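Local coordinates for protein beta-phosphoglucomutase (Bacteroides vulgatus, PDB 3DV9) that is probably a beta-phosphoglucomutase, a magnesium-binding phosphotransferase of the haloacid dehalogenase superfamily that interconverts beta-glucose 1-phosphate and glucose 6-phosphate, at residues F54-S57 with R58-Y62; I149-A152 with N153-V156; K235-E238 with T239-S242. All blocks are in the same frame, centred on the assembly; numbering follows the deposited sequence. Where two conformers were deposited one is given.

Contact 1: F54-S57 with R58-Y62; sequences FGLS and REEAY. With EDO (1,2-ethanediol), chain D.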
# COMPACT_ATOMS: atom_id res chain seq x y z
N PHE A 54 -14.88 -5.03 -21.23
CA PHE A 54 -13.88 -5.88 -20.60
C PHE A 54 -14.40 -6.55 -19.32
O PHE A 54 -15.18 -5.96 -18.56
CB PHE A 54 -12.66 -5.04 -20.19
CG PHE A 54 -11.87 -4.46 -21.34
CD1 PHE A 54 -11.23 -5.29 -22.28
CD2 PHE A 54 -11.73 -3.07 -21.47
CE1 PHE A 54 -10.47 -4.75 -23.34
CE2 PHE A 54 -10.95 -2.51 -22.55
CZ PHE A 54 -10.33 -3.36 -23.48
N GLY A 55 -13.91 -7.75 -19.04
CA GLY A 55 -14.33 -8.48 -17.86
C GLY A 55 -13.27 -8.42 -16.77
O GLY A 55 -12.32 -9.18 -16.79
N LEU A 56 -13.47 -7.52 -15.81
CA LEU A 56 -12.64 -7.48 -14.60
C LEU A 56 -13.56 -7.60 -13.39
O LEU A 56 -14.36 -6.70 -13.11
CB LEU A 56 -11.82 -6.18 -14.56
CG LEU A 56 -10.85 -5.95 -13.38
CD1 LEU A 56 -9.59 -6.86 -13.43
CD2 LEU A 56 -10.41 -4.47 -13.28
N SER A 57 -13.49 -8.73 -12.69
CA SER A 57 -14.34 -8.94 -11.50
C SER A 57 -13.80 -8.10 -10.34
O SER A 57 -12.61 -7.73 -10.33
CB SER A 57 -14.38 -10.41 -11.09
OG SER A 57 -13.18 -10.77 -10.43
N ARG A 58 -14.66 -7.84 -9.36
CA ARG A 58 -14.29 -7.16 -8.12
C ARG A 58 -13.11 -7.83 -7.44
O ARG A 58 -12.21 -7.15 -6.96
CB ARG A 58 -15.46 -7.11 -7.13
CG ARG A 58 -16.55 -6.12 -7.53
CD ARG A 58 -17.90 -6.55 -6.94
NE ARG A 58 -18.99 -5.86 -7.61
CZ ARG A 58 -19.82 -6.39 -8.51
NH1 ARG A 58 -19.74 -7.68 -8.85
NH2 ARG A 58 -20.75 -5.63 -9.06
N GLU A 59 -13.11 -9.17 -7.41
CA GLU A 59 -12.02 -9.94 -6.81
C GLU A 59 -10.72 -9.79 -7.59
O GLU A 59 -9.67 -9.62 -6.99
CB GLU A 59 -12.39 -11.40 -6.74
CG GLU A 59 -13.41 -11.67 -5.65
CD GLU A 59 -14.84 -11.48 -6.12
OE1 GLU A 59 -15.09 -11.32 -7.35
OE2 GLU A 59 -15.73 -11.52 -5.24
N GLU A 60 -10.78 -9.82 -8.91
CA GLU A 60 -9.56 -9.59 -9.67
C GLU A 60 -9.05 -8.15 -9.47
O GLU A 60 -7.83 -7.94 -9.42
CB GLU A 60 -9.70 -9.97 -11.14
CG GLU A 60 -8.33 -10.15 -11.81
CD GLU A 60 -8.41 -10.21 -13.32
OE1 GLU A 60 -7.34 -10.16 -13.98
OE2 GLU A 60 -9.53 -10.28 -13.85
N ALA A 61 -9.95 -7.18 -9.31
CA ALA A 61 -9.54 -5.80 -8.93
C ALA A 61 -8.74 -5.77 -7.62
O ALA A 61 -7.77 -5.04 -7.50
CB ALA A 61 -10.76 -4.84 -8.85
N TYR A 62 -9.19 -6.56 -6.64
CA TYR A 62 -8.45 -6.71 -5.40
C TYR A 62 -7.05 -7.32 -5.68
O TYR A 62 -6.07 -6.88 -5.10
CB TYR A 62 -9.25 -7.51 -4.39
CG TYR A 62 -10.22 -6.69 -3.59
CD1 TYR A 62 -9.78 -5.98 -2.46
CD2 TYR A 62 -11.58 -6.65 -3.90
CE1 TYR A 62 -10.68 -5.25 -1.65
CE2 TYR A 62 -12.49 -5.92 -3.10
CZ TYR A 62 -12.02 -5.20 -2.00
OH TYR A 62 -12.87 -4.49 -1.16
C1 EDO D . -15.56 -7.86 -3.41
O1 EDO D . -16.70 -8.36 -4.13
C2 EDO D . -15.10 -8.78 -2.28
O2 EDO D . -16.19 -9.54 -1.70
O HOH W 1 -12.01 -11.01 -13.72
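Ser57 meets Glu60 through a capping bond, the backbone N of Glu60 giving its hydrogen to Ser57 OG at 3.0 Å with a nearly straight N-H...O angle of 167°. Chi1 of 76° sets OG between the backbone N and the carbonyl carbon of Ser57, from where it turns over the first turn of the helix. Just beyond, Ala61 N donates to Ser57 O at 2.9 Å, an i to i+4 main-chain bond of the helix.

The tight part lies beside this cap. Leu56 and Glu60 cross at about a right angle, and the methyl CD1 of Leu56 comes within 3.4 Å of Glu60 OE2. The same oxygen takes a bond from a water (2.6 Å to OE2) that in turn accepts from Ser57 N (2.9 Å), so the link from the Glu60 carboxylate back to the capping residue runs through water. Arg79 and His64 hold the other oxygen, OE1, and should keep the carboxylate from swinging. Arg58 NE makes a salt bridge with Glu43 of helix 38-51.

On the looser, outer side, an ethanediol, probably from the crystallisation liquor, rests 3.6 Å from Tyr62 CE2 through its C1, and its O1 makes a weak bond to Glu59 OE2. Together these features mark a serine N-cap, here opening helix 58-63 in what is probably the helical cap domain of this family.

Contact 2: I149-A152 with N153-V156; sequences IFQA and NLMV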
# COMPACT_ATOMS: atom_id res chain seq x y z
N ILE A 149 -0.27 14.86 10.23
CA ILE A 149 0.49 13.60 10.24
C ILE A 149 1.42 13.53 9.03
O ILE A 149 2.60 13.21 9.18
CB ILE A 149 -0.43 12.34 10.30
CG1 ILE A 149 -1.31 12.38 11.57
CG2 ILE A 149 0.39 11.00 10.08
CD1 ILE A 149 -0.54 12.34 12.87
N PHE A 150 0.89 13.82 7.83
CA PHE A 150 1.66 13.65 6.60
C PHE A 150 2.11 14.97 6.01
O PHE A 150 1.45 15.99 6.20
CB PHE A 150 0.87 12.88 5.54
CG PHE A 150 0.46 11.51 6.00
CD1 PHE A 150 1.43 10.50 6.15
CD2 PHE A 150 -0.86 11.27 6.37
CE1 PHE A 150 1.07 9.23 6.60
CE2 PHE A 150 -1.25 10.01 6.82
CZ PHE A 150 -0.28 8.99 6.94
N GLN A 151 3.21 14.91 5.26
CA GLN A 151 3.85 16.07 4.62
C GLN A 151 3.95 15.85 3.10
O GLN A 151 4.28 14.76 2.66
CB GLN A 151 5.27 16.25 5.19
CG GLN A 151 5.39 17.07 6.48
CD GLN A 151 6.75 17.77 6.63
OE1 GLN A 151 7.59 17.36 7.44
NE2 GLN A 151 6.97 18.84 5.85
N ALA A 152 3.72 16.90 2.29
CA ALA A 152 3.81 16.83 0.80
C ALA A 152 5.14 16.40 0.24
O ALA A 152 5.22 15.72 -0.80
CB ALA A 152 3.44 18.20 0.20
N ASN A 153 6.21 16.85 0.88
CA ASN A 153 7.52 16.44 0.43
C ASN A 153 7.77 14.97 0.80
O ASN A 153 8.73 14.36 0.31
CB ASN A 153 8.60 17.40 0.94
CG ASN A 153 8.60 17.54 2.45
OD1 ASN A 153 7.58 17.98 3.04
ND2 ASN A 153 9.74 17.19 3.08
N LEU A 154 6.88 14.40 1.62
CA LEU A 154 7.05 13.05 2.16
C LEU A 154 5.90 12.10 1.79
O LEU A 154 5.39 11.31 2.60
CB LEU A 154 7.26 13.10 3.68
CG LEU A 154 8.43 13.98 4.14
CD1 LEU A 154 8.46 14.04 5.65
CD2 LEU A 154 9.75 13.46 3.58
N MSE A 155 5.54 12.19 0.51
CA MSE A 155 4.47 11.38 -0.05
C MSE A 155 4.86 10.91 -1.44
O MSE A 155 5.59 11.59 -2.16
CB MSE A 155 3.18 12.17 -0.15
CG MSE A 155 2.37 12.19 1.12
SE MSE A 155 0.97 13.48 0.90
CE MSE A 155 0.28 12.90 -0.84
N VAL A 156 4.37 9.73 -1.80
CA VAL A 156 4.66 9.18 -3.11
C VAL A 156 3.31 8.75 -3.68
O VAL A 156 2.58 7.96 -3.07
CB VAL A 156 5.66 7.99 -3.05
CG1 VAL A 156 5.84 7.34 -4.42
CG2 VAL A 156 7.04 8.43 -2.50
O HOH W 2 4.30 12.30 4.80
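Gln151 and Leu154 close a tight turn: Leu154 N donates to Gln151 O at 2.8 Å with an N-H...O angle of 143°. A water bridges the mouth of the turn, accepting from Gln151 N (2.9 Å) and donating to Leu154 O (2.6 Å); it also lies in the plane of the Phe150 ring, at its edge. Ala152 and Asn153, both with helical backbone angles at the i+1 and i+2 positions, identify a type I beta turn, which delivers the chain into strand 155-156, an outermost strand of the parallel sheet in the Rossmann-like HAD core.

The side chains of Gln151 and Asn153 leave the turn side by side and point the same way. Asn153 reaches this position with CG between its backbone N and carbonyl carbon (chi1 56°), bringing OD1 to 3.0 Å from Gln151 NE2. The angle there is too poor for a hydrogen bond, and the two amide planes are turned 69° apart. Leu154 lies along the same glutamine, its CD1 3.9 Å from Gln151 CB. Selenomethionine Met155, in the conformer given, has CG 3.6 Å from Gln151 O, and its side chain packs on Leu139 and Leu142 of helix 139-145.

Contact 3: K235-E238 with T239-S242; sequences KNWE and TLQS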
# COMPACT_ATOMS: atom_id res chain seq x y z
N LYS A 235 -2.83 -2.12 17.98
CA LYS A 235 -2.70 -2.68 19.34
C LYS A 235 -1.28 -3.20 19.61
O LYS A 235 -0.78 -3.17 20.74
CB LYS A 235 -3.68 -3.82 19.50
CG LYS A 235 -3.67 -4.47 20.86
CD LYS A 235 -4.85 -5.43 21.00
CE LYS A 235 -4.85 -6.52 19.93
NZ LYS A 235 -6.10 -7.36 19.97
N ASN A 236 -0.68 -3.71 18.55
CA ASN A 236 0.64 -4.31 18.61
C ASN A 236 1.81 -3.34 18.39
O ASN A 236 2.97 -3.73 18.49
CB ASN A 236 0.70 -5.44 17.60
CG ASN A 236 0.05 -6.68 18.12
OD1 ASN A 236 0.65 -7.44 18.88
ND2 ASN A 236 -1.21 -6.90 17.74
N TRP A 237 1.49 -2.07 18.13
CA TRP A 237 2.55 -1.11 17.77
C TRP A 237 3.65 -1.00 18.87
O TRP A 237 4.87 -1.07 18.60
CB TRP A 237 1.95 0.29 17.46
CG TRP A 237 3.10 1.18 17.20
CD1 TRP A 237 3.58 2.14 18.00
CD2 TRP A 237 3.99 1.09 16.06
NE1 TRP A 237 4.72 2.70 17.43
CE2 TRP A 237 4.99 2.06 16.24
CE3 TRP A 237 4.02 0.27 14.92
CZ2 TRP A 237 6.03 2.25 15.31
CZ3 TRP A 237 5.06 0.45 13.98
CH2 TRP A 237 6.05 1.44 14.19
N GLU A 238 3.24 -0.78 20.10
CA GLU A 238 4.20 -0.62 21.22
C GLU A 238 5.18 -1.79 21.33
O GLU A 238 6.40 -1.58 21.40
CB GLU A 238 3.45 -0.38 22.53
CG GLU A 238 2.54 0.88 22.46
CD GLU A 238 1.04 0.59 22.18
OE1 GLU A 238 0.65 0.11 21.06
OE2 GLU A 238 0.25 0.86 23.15
N THR A 239 4.63 -3.01 21.27
CA THR A 239 5.44 -4.25 21.35
C THR A 239 6.34 -4.37 20.13
O THR A 239 7.50 -4.81 20.23
CB THR A 239 4.51 -5.47 21.45
OG1 THR A 239 3.73 -5.32 22.64
CG2 THR A 239 5.31 -6.84 21.51
N LEU A 240 5.82 -3.98 18.98
CA LEU A 240 6.61 -4.11 17.77
C LEU A 240 7.76 -3.10 17.79
O LEU A 240 8.92 -3.47 17.52
CB LEU A 240 5.70 -3.89 16.54
CG LEU A 240 6.44 -3.89 15.21
CD1 LEU A 240 7.13 -5.22 14.94
CD2 LEU A 240 5.47 -3.52 14.09
N GLN A 241 7.45 -1.83 18.08
CA GLN A 241 8.52 -0.81 18.15
C GLN A 241 9.61 -1.21 19.16
O GLN A 241 10.82 -1.06 18.88
CB GLN A 241 7.95 0.58 18.47
CG GLN A 241 8.97 1.70 18.23
CD GLN A 241 8.49 3.04 18.77
OE1 GLN A 241 7.40 3.13 19.35
NE2 GLN A 241 9.31 4.09 18.62
N SER A 242 9.19 -1.75 20.30
CA SER A 242 10.13 -2.27 21.31
C SER A 242 11.02 -3.40 20.76
O SER A 242 12.25 -3.40 20.99
CB SER A 242 9.38 -2.74 22.56
OG SER A 242 10.30 -3.19 23.56
O HOH W 3 1.75 -3.48 21.86
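The indole of Trp237 carries Gln241 CB on one face, 3.7 Å above the ring plane and offset toward the rim, while the Gln241 amide is tilted 36° from that plane. Gln241 OE1 and Leu240 CD2 approach the ring obliquely. These are i to i+4 and i to i+3 contacts along one face of the helix 230-244, which packs against the helix 113-122 and the outermost strand 225-227 of the Rossmann-like core.

Trp237 CG is anti to the backbone N (chi1 177°), which carries the indole alongside the following turn, where Leu240 and Gln241 meet it. There NE1 makes a weak bond to Gln241 OE1, 3.3 Å long and bent to 125°. Gln241 is extended beyond CG, and its NE2 goes on to Glu123, so one amide serves two partners. At the other end of the indole, CZ3 touches Leu240 CD2 at 4.0 Å. The ring also lies against Val116, Lys119 and Ile120, and an alanine in place of Trp237 would probably open a gap against these residues and leave Gln241 OE1 without its indole N-H.

In the main chain, Gln241 N donates to Trp237 O at 2.7 Å, and Ser242 N to Glu238 O at 3.0 Å. Glu238 OE1 makes a salt bridge with Lys119. Two residues before Trp237, at Lys235 O, the i to i+4 bond is missing: Lys235 O and Thr239 N stand 5.4 Å apart, and a water fills in, donating to Lys235 O at 2.8 Å and accepting from Thr239 N at 3.0 Å.

In the fold
Along the chain the three contacts follow in series. Contact 1 opens helix 58-63, on the far side of the chain's centre from the other two: its centre is 31 Å from that of contact 2 and 35 Å from that of contact 3. Contacts 2 and 3 have centres 23 Å apart, nearest atoms about 12 Å, and both belong to the sheet-bearing core. Contact 2 leads into strand 155-156 at one border of the six-stranded parallel sheet; contact 3 packs on strand 225-227 at the other. The magnesium, held by Asp29, Asp31, Glu65 and Asn190, is about 11 Å from the Ala61 side chain, consistent with a cap and core meeting around the metal.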